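Long-range contacts in SH2 domain-containing protein 3C (Homo sapiens, PDB 3T6G), which acts as an adapter in integrin-mediated adhesion and cell migration, its C-terminal Cdc25-homology domain being closed and unable to perform canonical nucleotide exchange: residues 54-59 against 272-277; 60-65 against 204-209. The protein carries 2 engineered substitutions. All blocks are in the same frame, centred on the assembly; numbering follows the deposited sequence.

Interaction 1: 54-59 against 272-277; sequences ARHVTK and ELLEVF
His56 and Val57 lie nearest Leu274 and Phe277, respectively, where helix 50-64 passes helix 271-276 with the local axes 9.2 Å apart and a signed crossing angle of -60°. The CA atoms of Val57 and Phe277 come within 5.8 Å. Leu273 lays its CD1 methyl over the His56 imidazole, 3.5 Å from the ring centroid and 11° off its normal, a CH-pi contact in which the two side chains cross at about a right angle. Leu274 CD2 approaches the same ring obliquely, 3.9 Å from His56 CD2. The imidazole is fixed in rotation by two bonds beyond the segments, ND1 to Thr52 O and NE2 to Arg270 N, consistent with a neutral ring protonated on ND1. Val57 covers one face of the Phe277 ring with both methyls: CG2 stands 4.3 Å from the centroid, while CG1 lies 3.3 Å from Phe277 CD1. Phe277, the first residue to leave helical geometry, turns its CG beside the backbone N (chi1 -76°), which carries the ring toward Val57. In this all-helical Ras-GEF fold, Phe277 also packs on Leu53 of helix 50-64 and Leu45 of helix 35-46, while Ala54 meets helix 121-140.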
ATOM      1  N   ALA A  54      -1.343  -8.995 -17.429  1.00 61.79           N
ATOM      2  CA  ALA A  54      -1.950  -7.977 -16.584  1.00 60.06           C
ATOM      3  C   ALA A  54      -3.220  -8.505 -15.957  1.00 63.72           C
ATOM      4  O   ALA A  54      -3.448  -8.318 -14.767  1.00 58.07           O
ATOM      5  CB  ALA A  54      -2.249  -6.717 -17.388  1.00 52.16           C
ATOM      6  N   ARG A  55      -4.048  -9.157 -16.763  1.00 62.23           N
ATOM      7  CA  ARG A  55      -5.287  -9.704 -16.256  1.00 55.44           C
ATOM      8  C   ARG A  55      -4.983 -10.697 -15.151  1.00 57.43           C
ATOM      9  O   ARG A  55      -5.656 -10.724 -14.119  1.00 53.44           O
ATOM     10  CB  ARG A  55      -6.080 -10.370 -17.363  1.00 50.23           C
ATOM     11  CG  ARG A  55      -6.998  -9.433 -18.110  1.00 63.93           C
ATOM     12  CD  ARG A  55      -7.954 -10.227 -19.008  1.00 84.23           C
ATOM     13  NE  ARG A  55      -8.347  -9.476 -20.195  1.00 92.94           N
ATOM     14  CZ  ARG A  55      -7.821  -9.648 -21.403  1.00104.83           C
ATOM     15  NH1 ARG A  55      -6.883 -10.569 -21.597  1.00114.10           N
ATOM     16  NH2 ARG A  55      -8.242  -8.910 -22.423  1.00109.51           N
ATOM     17  N   HIS A  56      -3.954 -11.506 -15.348  1.00 55.00           N
ATOM     18  CA  HIS A  56      -3.631 -12.505 -14.346  1.00 53.69           C
ATOM     19  C   HIS A  56      -3.219 -11.940 -12.980  1.00 67.66           C
ATOM     20  O   HIS A  56      -3.711 -12.423 -11.964  1.00 64.36           O
ATOM     21  CB  HIS A  56      -2.606 -13.487 -14.879  1.00 42.76           C
ATOM     22  CG  HIS A  56      -3.206 -14.521 -15.781  1.00 56.43           C
ATOM     23  ND1 HIS A  56      -3.847 -14.193 -16.958  1.00 53.16           N
ATOM     24  CD2 HIS A  56      -3.327 -15.863 -15.646  1.00 57.92           C
ATOM     25  CE1 HIS A  56      -4.312 -15.288 -17.519  1.00 51.59           C
ATOM     26  NE2 HIS A  56      -4.005 -16.320 -16.749  1.00 57.20           N
ATOM     27  N   VAL A  57      -2.332 -10.928 -12.956  1.00 66.81           N
ATOM     28  CA  VAL A  57      -1.847 -10.385 -11.688  1.00 57.78           C
ATOM     29  C   VAL A  57      -2.923  -9.630 -10.971  1.00 52.54           C
ATOM     30  O   VAL A  57      -2.922  -9.593  -9.756  1.00 47.87           O
ATOM     31  CB  VAL A  57      -0.758  -9.313 -11.821  1.00 58.07           C
ATOM     32  CG1 VAL A  57       0.470  -9.698 -11.015  1.00 56.61           C
ATOM     33  CG2 VAL A  57      -0.480  -9.006 -13.247  1.00 63.32           C
ATOM     34  N   THR A  58      -3.757  -8.935 -11.740  1.00 46.85           N
ATOM     35  CA  THR A  58      -4.823  -8.150 -11.189  1.00 54.02           C
ATOM     36  C   THR A  58      -5.735  -9.072 -10.405  1.00 67.29           C
ATOM     37  O   THR A  58      -6.172  -8.717  -9.310  1.00 56.61           O
ATOM     38  CB  THR A  58      -5.633  -7.484 -12.277  1.00 55.37           C
ATOM     39  OG1 THR A  58      -4.831  -6.488 -12.906  1.00 57.22           O
ATOM     40  CG2 THR A  58      -6.857  -6.815 -11.674  1.00 56.77           C
ATOM     41  N   LYS A  59      -6.013 -10.255 -10.964  1.00 68.97           N
ATOM     42  CA  LYS A  59      -6.904 -11.209 -10.309  1.00 63.47           C
ATOM     43  C   LYS A  59      -6.342 -11.569  -8.943  1.00 59.05           C
ATOM     44  O   LYS A  59      -7.025 -11.500  -7.923  1.00 54.31           O
ATOM     45  CB  LYS A  59      -7.043 -12.476 -11.140  1.00 64.36           C
ATOM     46  CG  LYS A  59      -8.386 -13.178 -10.988  1.00 70.78           C
ATOM     47  CD  LYS A  59      -8.448 -14.158  -9.828  1.00 71.73           C
ATOM     48  CE  LYS A  59      -8.954 -15.555 -10.288  1.00 92.17           C
ATOM     49  NZ  LYS A  59     -10.341 -15.581 -10.859  1.00 83.14           N
ATOM     50  N   GLU A 272      -1.014 -22.036 -14.243  1.00 67.87           N
ATOM     51  CA  GLU A 272       0.429 -21.890 -14.016  1.00 66.72           C
ATOM     52  C   GLU A 272       0.817 -20.432 -13.907  1.00 66.79           C
ATOM     53  O   GLU A 272       1.706 -20.051 -13.146  1.00 70.93           O
ATOM     54  CB  GLU A 272       1.229 -22.540 -15.138  1.00 67.66           C
ATOM     55  CG  GLU A 272       0.828 -23.971 -15.452  1.00 74.20           C
ATOM     56  CD  GLU A 272       1.864 -24.673 -16.311  1.00 82.61           C
ATOM     57  OE1 GLU A 272       1.972 -24.332 -17.510  1.00 82.33           O
ATOM     58  OE2 GLU A 272       2.580 -25.551 -15.779  1.00 86.23           O
ATOM     59  N   LEU A 273       0.128 -19.617 -14.683  1.00 69.08           N
ATOM     60  CA  LEU A 273       0.374 -18.198 -14.697  1.00 66.53           C
ATOM     61  C   LEU A 273      -0.040 -17.617 -13.362  1.00 68.70           C
ATOM     62  O   LEU A 273       0.694 -16.803 -12.796  1.00 67.05           O
ATOM     63  CB  LEU A 273      -0.408 -17.549 -15.830  1.00 74.99           C
ATOM     64  CG  LEU A 273       0.382 -16.849 -16.924  1.00 70.39           C
ATOM     65  CD1 LEU A 273      -0.578 -15.992 -17.723  1.00 76.58           C
ATOM     66  CD2 LEU A 273       1.465 -15.975 -16.314  1.00 67.44           C
ATOM     67  N   LEU A 274      -1.201 -18.037 -12.847  1.00 70.04           N
ATOM     68  CA  LEU A 274      -1.627 -17.591 -11.510  1.00 58.49           C
ATOM     69  C   LEU A 274      -0.570 -18.004 -10.507  1.00 57.04           C
ATOM     70  O   LEU A 274      -0.146 -17.186  -9.685  1.00 58.31           O
ATOM     71  CB  LEU A 274      -3.001 -18.135 -11.097  1.00 57.08           C
ATOM     72  CG  LEU A 274      -4.193 -17.577 -11.879  1.00 56.32           C
ATOM     73  CD1 LEU A 274      -5.521 -18.089 -11.374  1.00 63.67           C
ATOM     74  CD2 LEU A 274      -4.184 -16.094 -11.820  1.00 51.08           C
ATOM     75  N   GLU A 275      -0.092 -19.245 -10.584  1.00 43.88           N
ATOM     76  CA  GLU A 275       0.963 -19.618  -9.637  1.00 48.43           C
ATOM     77  C   GLU A 275       2.123 -18.609  -9.637  1.00 61.68           C
ATOM     78  O   GLU A 275       2.588 -18.184  -8.559  1.00 59.80           O
ATOM     79  CB  GLU A 275       1.487 -21.008  -9.912  1.00 54.81           C
ATOM     80  CG  GLU A 275       2.415 -21.522  -8.842  1.00 61.66           C
ATOM     81  CD  GLU A 275       2.405 -23.043  -8.776  1.00 71.95           C
ATOM     82  OE1 GLU A 275       1.482 -23.655  -9.365  1.00 73.82           O
ATOM     83  OE2 GLU A 275       3.319 -23.628  -8.144  1.00 76.71           O
ATOM     84  N   VAL A 276       2.560 -18.214 -10.847  1.00 56.56           N
ATOM     85  CA  VAL A 276       3.750 -17.370 -11.041  1.00 50.08           C
ATOM     86  C   VAL A 276       3.589 -16.028 -10.338  1.00 56.98           C
ATOM     87  O   VAL A 276       4.532 -15.476  -9.784  1.00 52.66           O
ATOM     88  CB  VAL A 276       4.035 -17.154 -12.561  1.00 59.02           C
ATOM     89  CG1 VAL A 276       5.085 -16.115 -12.760  1.00 52.98           C
ATOM     90  CG2 VAL A 276       4.461 -18.483 -13.241  1.00 46.36           C
ATOM     91  N   PHE A 277       2.356 -15.535 -10.337  1.00 65.68           N
ATOM     92  CA  PHE A 277       2.017 -14.246  -9.766  1.00 57.94           C
ATOM     93  C   PHE A 277       1.514 -14.365  -8.327  1.00 62.72           C
ATOM     94  O   PHE A 277       0.849 -13.454  -7.806  1.00 56.84           O
ATOM     95  CB  PHE A 277       0.954 -13.579 -10.633  1.00 52.31           C
ATOM     96  CG  PHE A 277       1.499 -13.003 -11.890  1.00 61.67           C
ATOM     97  CD1 PHE A 277       2.584 -12.123 -11.847  1.00 60.02           C
ATOM     98  CD2 PHE A 277       0.963 -13.354 -13.122  1.00 60.51           C
ATOM     99  CE1 PHE A 277       3.111 -11.592 -13.017  1.00 56.02           C
ATOM    100  CE2 PHE A 277       1.485 -12.825 -14.298  1.00 57.11           C
ATOM    101  CZ  PHE A 277       2.559 -11.951 -14.245  1.00 59.11           C
TER

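Interaction 2: 60-65 against 204-209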
ATOM      1  N   VAL A  60      -5.080 -11.964  -8.939  1.00 50.51           N
ATOM      2  CA  VAL A  60      -4.444 -12.404  -7.718  1.00 47.02           C
ATOM      3  C   VAL A  60      -4.320 -11.234  -6.741  1.00 56.21           C
ATOM      4  O   VAL A  60      -4.494 -11.396  -5.544  1.00 53.66           O
ATOM      5  CB  VAL A  60      -3.078 -12.985  -8.051  1.00 46.10           C
ATOM      6  CG1 VAL A  60      -2.348 -13.378  -6.799  1.00 45.33           C
ATOM      7  CG2 VAL A  60      -3.258 -14.212  -8.981  1.00 49.68           C
ATOM      8  N   ASP A  61      -4.024 -10.054  -7.279  1.00 55.98           N
ATOM      9  CA  ASP A  61      -3.805  -8.866  -6.490  1.00 50.73           C
ATOM     10  C   ASP A  61      -5.069  -8.603  -5.695  1.00 59.86           C
ATOM     11  O   ASP A  61      -5.040  -8.337  -4.489  1.00 64.16           O
ATOM     12  CB  ASP A  61      -3.543  -7.651  -7.411  1.00 42.77           C
ATOM     13  CG  ASP A  61      -2.080  -7.519  -7.830  1.00 51.51           C
ATOM     14  OD1 ASP A  61      -1.217  -8.209  -7.228  1.00 45.97           O
ATOM     15  OD2 ASP A  61      -1.804  -6.704  -8.761  1.00 53.62           O
ATOM     16  N   CYS A  62      -6.179  -8.649  -6.415  1.00 53.30           N
ATOM     17  CA  CYS A  62      -7.479  -8.395  -5.862  1.00 53.30           C
ATOM     18  C   CYS A  62      -7.950  -9.463  -4.870  1.00 57.26           C
ATOM     19  O   CYS A  62      -8.715  -9.173  -3.947  1.00 61.52           O
ATOM     20  CB  CYS A  62      -8.462  -8.247  -6.995  1.00 58.46           C
ATOM     21  SG  CYS A  62      -8.240  -6.709  -7.864  1.00 54.80           S
ATOM     22  N   LEU A  63      -7.504 -10.698  -5.049  1.00 54.34           N
ATOM     23  CA  LEU A  63      -7.892 -11.742  -4.103  1.00 52.11           C
ATOM     24  C   LEU A  63      -7.169 -11.484  -2.783  1.00 60.88           C
ATOM     25  O   LEU A  63      -7.757 -11.604  -1.710  1.00 66.31           O
ATOM     26  CB  LEU A  63      -7.574 -13.144  -4.648  1.00 37.73           C
ATOM     27  CG  LEU A  63      -8.617 -13.756  -5.610  1.00 52.92           C
ATOM     28  CD1 LEU A  63      -8.095 -14.955  -6.435  1.00 39.17           C
ATOM     29  CD2 LEU A  63      -9.875 -14.199  -4.849  1.00 51.35           C
ATOM     30  N   VAL A  64      -5.892 -11.120  -2.878  1.00 54.77           N
ATOM     31  CA  VAL A  64      -5.044 -10.958  -1.710  1.00 55.96           C
ATOM     32  C   VAL A  64      -5.468  -9.720  -0.952  1.00 60.45           C
ATOM     33  O   VAL A  64      -5.464  -9.688   0.274  1.00 59.79           O
ATOM     34  CB  VAL A  64      -3.563 -10.801  -2.096  1.00 53.69           C
ATOM     35  CG1 VAL A  64      -2.743 -10.294  -0.905  1.00 55.17           C
ATOM     36  CG2 VAL A  64      -2.995 -12.126  -2.619  1.00 48.21           C
ATOM     37  N   ALA A  65      -5.840  -8.696  -1.698  1.00 52.53           N
ATOM     38  CA  ALA A  65      -6.226  -7.432  -1.103  1.00 47.13           C
ATOM     39  C   ALA A  65      -7.673  -7.448  -0.620  1.00 51.34           C
ATOM     40  O   ALA A  65      -8.174  -6.432  -0.157  1.00 51.73           O
ATOM     41  CB  ALA A  65      -6.060  -6.328  -2.124  1.00 39.73           C
ATOM     42  N   THR A 204     -11.289   2.139 -12.073  1.00 66.53           N
ATOM     43  CA  THR A 204     -10.399   1.641 -11.032  1.00 57.30           C
ATOM     44  C   THR A 204     -10.861   0.338 -10.404  1.00 60.07           C
ATOM     45  O   THR A 204     -12.057   0.089 -10.211  1.00 61.38           O
ATOM     46  CB  THR A 204     -10.186   2.684  -9.931  1.00 60.11           C
ATOM     47  OG1 THR A 204      -9.816   3.929 -10.533  1.00 83.88           O
ATOM     48  CG2 THR A 204      -9.089   2.246  -8.994  1.00 48.33           C
ATOM     49  N   THR A 205      -9.872  -0.442 -10.002  1.00 53.37           N
ATOM     50  CA  THR A 205     -10.032  -1.838  -9.716  1.00 43.78           C
ATOM     51  C   THR A 205      -9.161  -2.108  -8.523  1.00 54.31           C
ATOM     52  O   THR A 205      -9.404  -3.019  -7.741  1.00 69.00           O
ATOM     53  CB  THR A 205      -9.498  -2.621 -10.950  1.00 63.20           C
ATOM     54  OG1 THR A 205     -10.544  -3.404 -11.557  1.00 61.27           O
ATOM     55  CG2 THR A 205      -8.303  -3.473 -10.593  1.00 43.65           C
ATOM     56  N   PHE A 206      -8.125  -1.296  -8.384  1.00 51.66           N
ATOM     57  CA  PHE A 206      -7.236  -1.382  -7.244  1.00 49.36           C
ATOM     58  C   PHE A 206      -6.490  -0.061  -7.113  1.00 65.35           C
ATOM     59  O   PHE A 206      -5.506   0.166  -7.802  1.00 73.01           O
ATOM     60  CB  PHE A 206      -6.264  -2.521  -7.442  1.00 41.56           C
ATOM     61  CG  PHE A 206      -5.532  -2.903  -6.204  1.00 42.44           C
ATOM     62  CD1 PHE A 206      -5.070  -4.189  -6.038  1.00 44.07           C
ATOM     63  CD2 PHE A 206      -5.332  -1.987  -5.197  1.00 48.43           C
ATOM     64  CE1 PHE A 206      -4.408  -4.556  -4.902  1.00 44.92           C
ATOM     65  CE2 PHE A 206      -4.657  -2.343  -4.057  1.00 47.66           C
ATOM     66  CZ  PHE A 206      -4.187  -3.623  -3.912  1.00 43.74           C
ATOM     67  N   PRO A 207      -6.950   0.806  -6.200  1.00 69.73           N
ATOM     68  CA  PRO A 207      -6.520   2.201  -6.098  1.00 52.10           C
ATOM     69  C   PRO A 207      -5.095   2.276  -5.592  1.00 50.16           C
ATOM     70  O   PRO A 207      -4.517   1.257  -5.167  1.00 43.43           O
ATOM     71  CB  PRO A 207      -7.442   2.749  -5.024  1.00 60.86           C
ATOM     72  CG  PRO A 207      -7.570   1.575  -4.081  1.00 66.79           C
ATOM     73  CD  PRO A 207      -7.667   0.371  -4.987  1.00 70.54           C
ATOM     74  N   HIS A 208      -4.528   3.477  -5.626  1.00 53.12           N
ATOM     75  CA  HIS A 208      -3.164   3.667  -5.152  1.00 57.80           C
ATOM     76  C   HIS A 208      -3.178   3.742  -3.607  1.00 62.01           C
ATOM     77  O   HIS A 208      -3.670   4.710  -3.028  1.00 67.79           O
ATOM     78  CB  HIS A 208      -2.564   4.928  -5.811  1.00 51.55           C
ATOM     79  CG  HIS A 208      -1.097   5.098  -5.577  1.00 53.49           C
ATOM     80  ND1 HIS A 208      -0.212   4.046  -5.610  1.00 53.48           N
ATOM     81  CD2 HIS A 208      -0.359   6.203  -5.293  1.00 64.64           C
ATOM     82  CE1 HIS A 208       1.011   4.489  -5.359  1.00 56.52           C
ATOM     83  NE2 HIS A 208       0.947   5.794  -5.164  1.00 60.97           N
ATOM     84  N   VAL A 209      -2.652   2.716  -2.945  1.00 53.34           N
ATOM     85  CA  VAL A 209      -2.687   2.644  -1.485  1.00 54.04           C
ATOM     86  C   VAL A 209      -1.294   2.439  -0.897  1.00 59.54           C
ATOM     87  O   VAL A 209      -1.155   2.286   0.316  1.00 56.28           O
ATOM     88  CB  VAL A 209      -3.605   1.468  -0.950  1.00 53.12           C
ATOM     89  CG1 VAL A 209      -5.003   1.528  -1.526  1.00 48.14           C
ATOM     90  CG2 VAL A 209      -2.995   0.105  -1.248  1.00 36.48           C
TER
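The Phe206 ring stacks with the ring of Phe146, and Asp61 and Cys62 from the last turns of helix 50-64, and Ala65 just after its end, all approach it obliquely. The contact thus joins a helix end to the loop between helices 175-193 and 210-215 in the all-helical Cdc25-homology fold. Phe206 is the only residue of 204-209 that touches all three of these residues, and its CG lies opposite the backbone N (chi1 -166°), which extends the ring away from the loop toward the helix. Ala65 CB touches the far end of the ring, 3.7 Å from Phe206 CZ. Asp61 contributes its methylene, with CB 4.0 Å from Phe206 CD1, and its carbonyl O stands 3.9 Å from Phe206 CE1. Its carboxylate is engaged by other groups: OD1 in a salt bridge with Arg102, OD2 in hydrogen bonds with Ser147 and Asn144. Backbone hydrogen bonds to Gly143 and Met145 tie Phe206 to the loop and the start of helix 145-155. An alanine in place of Phe206 would remove the ring, and is likely to open a gap beside Ala65 and leave Phe146 without its stacking partner. Beside the ring, Cys62 SG sits 4.2 Å from Thr205 CG2 and 3.9 Å from Thr205 O.

Overall arrangement
Interactions 1 and 2 occupy successive turns of helix 50-64, with centres about 13 Å apart, and both are largely buried, about 11 and 10 Å from the centre of the chain. They touch directly: Val60 CG2 lies 3.5 Å from Leu274 CD2, and Thr58 CG2 lies 3.8 Å from Thr205 CG2. Arg102 bridges them as well, bonding Phe277 O through NH1 and Asp61 OD1 through NE, while Asn144 ND2 holds Thr58 OG1 and Asp61 OD2 along the shared helix. One helix thereby ties sequence-distant parts of the Ras-GEF domain together, within the closed conformation required for binding BCAR1.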